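Local coordinates for probable acetyltransferase (Thermus thermophilus, PDB 3EXN), which binds acetyl-CoA and, as a member of the GNAT family, probably transfers its acyl group to an acceptor substrate, at residues L25-F29 with E72-Y76; L110-A114 with Y156-L160. All blocks are in the same frame, centred on the assembly; numbering follows the deposited sequence. Where two conformers were deposited one is given.

Contact 1 of 2, residues L25-F29 with E72-Y76; sequences LHRVF and EPVGY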
loop_
_atom_site.group_PDB
_atom_site.type_symbol
_atom_site.label_atom_id
_atom_site.label_comp_id
_atom_site.label_asym_id
_atom_site.label_seq_id
_atom_site.Cartn_x
_atom_site.Cartn_y
_atom_site.Cartn_z
ATOM N N LEU A 25 -11.852 6.185 -0.267
ATOM C CA LEU A 25 -11.048 4.980 -0.041
ATOM C C LEU A 25 -11.938 3.742 -0.046
ATOM O O LEU A 25 -11.576 2.673 -0.604
ATOM C CB LEU A 25 -10.276 5.087 1.269
ATOM C CG LEU A 25 -9.404 3.865 1.588
ATOM C CD1 LEU A 25 -8.401 3.590 0.426
ATOM C CD2 LEU A 25 -8.629 4.076 2.897
ATOM N N HIS A 26 -13.142 3.895 0.507
ATOM C CA HIS A 26 -14.139 2.812 0.438
ATOM C C HIS A 26 -14.430 2.391 -0.979
ATOM O O HIS A 26 -14.488 1.187 -1.263
ATOM C CB HIS A 26 -15.398 3.208 1.192
ATOM C CG HIS A 26 -16.457 2.159 1.249
ATOM N ND1 HIS A 26 -17.620 2.250 0.516
ATOM C CD2 HIS A 26 -16.572 1.037 1.999
ATOM C CE1 HIS A 26 -18.408 1.226 0.811
ATOM N NE2 HIS A 26 -17.811 0.492 1.732
ATOM N N ARG A 27 -14.624 3.356 -1.870
ATOM C CA ARG A 27 -14.876 3.061 -3.277
ATOM C C ARG A 27 -13.667 2.371 -3.919
ATOM O O ARG A 27 -13.847 1.435 -4.667
ATOM C CB ARG A 27 -15.237 4.348 -4.050
ATOM C CG ARG A 27 -15.385 4.142 -5.542
ATOM C CD ARG A 27 -15.967 5.381 -6.275
ATOM N NE ARG A 27 -16.172 5.089 -7.704
ATOM C CZ ARG A 27 -15.437 5.565 -8.715
ATOM N NH1 ARG A 27 -14.424 6.428 -8.503
ATOM N NH2 ARG A 27 -15.744 5.206 -9.972
ATOM N N VAL A 28 -12.427 2.809 -3.623
ATOM C CA VAL A 28 -11.242 2.137 -4.178
ATOM C C VAL A 28 -11.237 0.660 -3.784
ATOM O O VAL A 28 -10.965 -0.221 -4.622
ATOM C CB VAL A 28 -9.911 2.816 -3.710
ATOM C CG1 VAL A 28 -8.657 1.954 -4.019
ATOM C CG2 VAL A 28 -9.762 4.201 -4.366
ATOM N N PHE A 29 -11.480 0.379 -2.502
ATOM C CA PHE A 29 -11.532 -1.009 -2.025
ATOM C C PHE A 29 -12.663 -1.795 -2.709
ATOM O O PHE A 29 -12.497 -2.966 -3.128
ATOM C CB PHE A 29 -11.714 -1.062 -0.514
ATOM C CG PHE A 29 -10.537 -0.594 0.295
ATOM C CD1 PHE A 29 -9.248 -0.775 -0.124
ATOM C CD2 PHE A 29 -10.757 -0.041 1.547
ATOM C CE1 PHE A 29 -8.177 -0.399 0.688
ATOM C CE2 PHE A 29 -9.696 0.357 2.356
ATOM C CZ PHE A 29 -8.416 0.194 1.912
ATOM N N GLU A 72 -9.195 11.288 -10.138
ATOM C CA GLU A 72 -9.690 9.937 -9.970
ATOM C C GLU A 72 -8.824 9.171 -8.993
ATOM O O GLU A 72 -7.623 9.049 -9.220
ATOM C CB GLU A 72 -9.722 9.227 -11.322
ATOM C CG GLU A 72 -10.532 7.909 -11.305
ATOM C CD GLU A 72 -12.048 8.101 -11.098
ATOM O OE1 GLU A 72 -12.577 9.222 -11.303
ATOM O OE2 GLU A 72 -12.716 7.108 -10.724
ATOM N N PRO A 73 -9.425 8.659 -7.890
ATOM C CA PRO A 73 -8.666 7.824 -6.954
ATOM C C PRO A 73 -8.484 6.438 -7.529
ATOM O O PRO A 73 -9.496 5.750 -7.806
ATOM C CB PRO A 73 -9.551 7.778 -5.718
ATOM C CG PRO A 73 -10.905 8.050 -6.193
ATOM C CD PRO A 73 -10.848 8.767 -7.509
ATOM N N VAL A 74 -7.226 6.015 -7.684
ATOM C CA VAL A 74 -6.897 4.787 -8.384
ATOM C C VAL A 74 -6.040 3.833 -7.551
ATOM O O VAL A 74 -5.601 2.802 -8.040
ATOM C CB VAL A 74 -6.149 5.043 -9.757
ATOM C CG1 VAL A 74 -7.001 5.887 -10.684
ATOM C CG2 VAL A 74 -4.779 5.693 -9.528
ATOM N N GLY A 75 -5.872 4.133 -6.278
ATOM C CA GLY A 75 -5.160 3.193 -5.402
ATOM C C GLY A 75 -4.923 3.771 -4.036
ATOM O O GLY A 75 -5.412 4.869 -3.705
ATOM N N TYR A 76 -4.127 3.041 -3.257
ATOM C CA TYR A 76 -3.897 3.337 -1.845
ATOM C C TYR A 76 -2.535 2.773 -1.463
ATOM O O TYR A 76 -2.192 1.679 -1.895
ATOM C CB TYR A 76 -4.983 2.704 -0.992
ATOM C CG TYR A 76 -4.835 2.956 0.478
ATOM C CD1 TYR A 76 -4.960 4.242 0.999
ATOM C CD2 TYR A 76 -4.604 1.894 1.372
ATOM C CE1 TYR A 76 -4.840 4.492 2.381
ATOM C CE2 TYR A 76 -4.485 2.134 2.738
ATOM C CZ TYR A 76 -4.593 3.448 3.241
ATOM O OH TYR A 76 -4.466 3.665 4.611
#

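Contact 2 of 2, residues L110-A114 with Y156-L160; sequences LERFA and YVRPL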
loop_
_atom_site.group_PDB
_atom_site.type_symbol
_atom_site.label_atom_id
_atom_site.label_comp_id
_atom_site.label_asym_id
_atom_site.label_seq_id
_atom_site.Cartn_x
_atom_site.Cartn_y
_atom_site.Cartn_z
ATOM N N LEU A 110 5.492 3.210 -5.784
ATOM C CA LEU A 110 6.570 2.750 -4.926
ATOM C C LEU A 110 7.814 3.634 -5.058
ATOM O O LEU A 110 8.469 3.996 -4.030
ATOM C CB LEU A 110 6.923 1.315 -5.292
ATOM C CG LEU A 110 7.701 0.475 -4.324
ATOM C CD1 LEU A 110 7.042 0.510 -2.931
ATOM C CD2 LEU A 110 7.739 -0.951 -4.919
ATOM N N GLU A 111 8.131 4.017 -6.292
ATOM C CA GLU A 111 9.340 4.809 -6.524
ATOM C C GLU A 111 9.110 6.243 -6.014
ATOM O O GLU A 111 10.021 6.839 -5.433
ATOM C CB GLU A 111 9.814 4.728 -7.996
ATOM C CG GLU A 111 10.277 3.269 -8.471
ATOM C CD GLU A 111 11.065 2.426 -7.384
ATOM O OE1 GLU A 111 11.851 2.996 -6.599
ATOM O OE2 GLU A 111 10.906 1.173 -7.316
ATOM N N ARG A 112 7.905 6.778 -6.203
ATOM C CA ARG A 112 7.622 8.126 -5.690
ATOM C C ARG A 112 7.663 8.145 -4.155
ATOM O O ARG A 112 8.150 9.142 -3.548
ATOM C CB ARG A 112 6.301 8.676 -6.193
ATOM C CG ARG A 112 6.372 9.063 -7.657
ATOM C CD ARG A 112 5.262 9.950 -8.096
ATOM N NE ARG A 112 5.261 10.020 -9.547
ATOM C CZ ARG A 112 6.092 10.772 -10.271
ATOM N NH1 ARG A 112 6.986 11.575 -9.680
ATOM N NH2 ARG A 112 6.019 10.742 -11.595
ATOM N N PHE A 113 7.188 7.064 -3.529
ATOM C CA PHE A 113 7.172 6.994 -2.051
ATOM C C PHE A 113 8.614 6.836 -1.544
ATOM O O PHE A 113 9.052 7.571 -0.656
ATOM C CB PHE A 113 6.254 5.863 -1.591
ATOM C CG PHE A 113 6.351 5.570 -0.118
ATOM C CD1 PHE A 113 6.007 6.549 0.816
ATOM C CD2 PHE A 113 6.845 4.356 0.329
ATOM C CE1 PHE A 113 6.140 6.313 2.195
ATOM C CE2 PHE A 113 6.975 4.097 1.738
ATOM C CZ PHE A 113 6.627 5.043 2.635
ATOM N N ALA A 114 9.381 5.943 -2.150
ATOM C CA ALA A 114 10.756 5.700 -1.667
ATOM C C ALA A 114 11.649 6.947 -1.843
ATOM O O ALA A 114 12.581 7.194 -1.049
ATOM C CB ALA A 114 11.351 4.499 -2.389
ATOM N N TYR A 156 9.723 -9.266 3.059
ATOM C CA TYR A 156 10.718 -8.885 2.028
ATOM C C TYR A 156 11.356 -7.533 2.386
ATOM O O TYR A 156 10.757 -6.733 3.105
ATOM C CB TYR A 156 10.010 -8.741 0.686
ATOM C CG TYR A 156 9.391 -10.003 0.181
ATOM C CD1 TYR A 156 10.066 -10.836 -0.715
ATOM C CD2 TYR A 156 8.093 -10.370 0.587
ATOM C CE1 TYR A 156 9.490 -12.030 -1.174
ATOM C CE2 TYR A 156 7.519 -11.559 0.140
ATOM C CZ TYR A 156 8.233 -12.394 -0.737
ATOM O OH TYR A 156 7.661 -13.566 -1.210
ATOM N N VAL A 157 12.541 -7.235 1.825
ATOM C CA VAL A 157 13.251 -5.984 2.127
ATOM C C VAL A 157 14.066 -5.451 0.935
ATOM O O VAL A 157 14.630 -6.235 0.138
ATOM C CB VAL A 157 14.207 -6.125 3.347
ATOM C CG1 VAL A 157 15.405 -7.054 3.036
ATOM C CG2 VAL A 157 14.641 -4.738 3.849
ATOM N N ARG A 158 14.142 -4.119 0.852
ATOM C CA ARG A 158 15.017 -3.433 -0.131
ATOM C C ARG A 158 15.802 -2.302 0.511
ATOM O O ARG A 158 15.224 -1.384 1.084
ATOM C CB ARG A 158 14.175 -2.857 -1.266
ATOM C CG ARG A 158 15.023 -2.263 -2.419
ATOM C CD ARG A 158 14.170 -1.852 -3.577
ATOM N NE ARG A 158 13.486 -0.593 -3.318
ATOM C CZ ARG A 158 12.631 0.001 -4.156
ATOM N NH1 ARG A 158 12.329 -0.538 -5.346
ATOM N NH2 ARG A 158 12.064 1.153 -3.796
ATOM N N PRO A 159 17.147 -2.315 0.372
ATOM C CA PRO A 159 17.891 -1.211 0.966
ATOM C C PRO A 159 17.616 0.087 0.234
ATOM O O PRO A 159 17.320 0.065 -0.963
ATOM C CB PRO A 159 19.361 -1.621 0.756
ATOM C CG PRO A 159 19.322 -2.393 -0.524
ATOM C CD PRO A 159 18.009 -3.162 -0.474
ATOM N N LEU A 160 17.669 1.194 0.969
ATOM C CA LEU A 160 17.566 2.524 0.371
ATOM C C LEU A 160 18.967 3.125 0.369
ATOM O O LEU A 160 19.237 4.037 -0.393
ATOM C CB LEU A 160 16.584 3.443 1.127
ATOM C CG LEU A 160 15.121 3.006 1.315
ATOM C CD1 LEU A 160 14.254 4.254 1.481
ATOM C CD2 LEU A 160 14.587 2.148 0.159
ATOM O OXT LEU A 160 19.858 2.695 1.104
#

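Contact 1 of 2, residues L25-F29 with E72-Y76
L25 and Y76 make the apolar centre where helix 22-30 crosses strand 72-81. The two methyls of L25 divide the work. CD2 sits over one face of the Y76 ring, 4.1 Å from its centroid, in a CH-pi contact, while CD1 lies against the root of the ring, 3.5 Å from Y76 CD1. CD1 also lies above a face of the F29 ring, so the branched leucine fills the corner between two aromatics. CG anti to the backbone N (chi1 -180°) places both L25 methyls against Y76. F29 completes the corner, its edge turned toward the Y76 face in an offset edge-to-face pair with planes at 81°. The Y76 hydroxyl, beyond the apolar ring, is hydrogen-bonded to D78 OD2.

One turn along the helix, V28 spreads its branches over the strand: CG1 lies 4.0 Å from G75 CA, and CG2 is 3.8 Å from P73 CB. A side chain at G75 would project to the other side of the strand, so this packing does not itself require a glycine. Opposite L67 the strand carries two residues, V74 and G75, which makes a classic beta bulge in the central sheet of the GNAT fold, against which the first helix packs. Strand 62-69 and helix 46-57 add L66 and V49 around L25.

At the exposed end, the extended chain of R27 carries its guanidinium out to E72, whose chain bends at chi2. R27 NH1 donates to E72 OE2 at 2.9 Å, nearly straight (169°), from above the carboxylate plane. The same oxygen forms a salt bridge with R97. With an alanine in place of E72, R27 and R97 would probably lose the carboxylate they share and the R27 guanidinium would be freer to turn.

Contact 2 of 2, residues L110-A114 with Y156-L160
E111 and R158 are joined by a salt bridge that spans the distance between helix and strand. The axes of segments 110-114 and 156-159 stay 12.7 Å apart at their closest, a separation that suits a long arginine. Two N-H groups of the guanidinium meet the two carboxylate oxygens, but unequally. R158 NH1 donates to E111 OE2 at 3.0 Å with an angle of 162°, on the syn lone pair of that oxygen and close to the guanidinium plane. R158 NH2 to E111 OE1 is a weak bond of 3.4 Å, in keeping with planes tilted 39° apart. The arginine leaves the strand with CG anti to the backbone N and then bends at chi3 (77°), which brings its terminal nitrogens up to the glutamate. R158 NH1 also donates to Q141 O, so this nitrogen is gripped twice, and E111 OE2 has R107 as a long, weak second ion partner.

Van der Waals contacts fill in beside the bridge. A114 CB, at the guanidinium edge, lies 3.7 Å from R158 NH2; the small methyl lets the flat group come close to the helix. L110 adds an apolar neighbour, its CG 4.4 Å from the same nitrogen, and F143 touches both L110 and R158. Farther along, the side chain of the C-terminal L160 points toward the helix, with CD1 4.2 Å from A114 O, and also rests on L117 and L123.

G102 and G104 come just before helix 105-115, and G106 and R107 lie in its first turn; all four bind acetyl-CoA, and the run Q-G-R-G-L-G matches the GNAT signature. This helix makes the beta-alpha-beta crossover between the parallel neighbours 89-96 and 122-128, and the bridge ties it to 153-159, the strand next to 122-128, as in the GNAT fold.

Contacts 1 and 2 follow one another along the chain and lie on opposite sides of its centre, their own centres 22 Å apart and their nearest atoms about 9 Å apart. They do not touch, yet both reach the same mixed sheet, and strand 89-96 lies between their strands in it. L94 and I96 of that strand bind acetyl-CoA. G75 in contact 1 is about 5 Å from the I96 side chain; in contact 2 the L110 side chain is about 5 Å from that of L94, and E111 about 3 Å from R107. Bound acetyl-CoA is about 7 Å from G75 and 8 Å from L110, which puts both contacts in a second shell of its pocket.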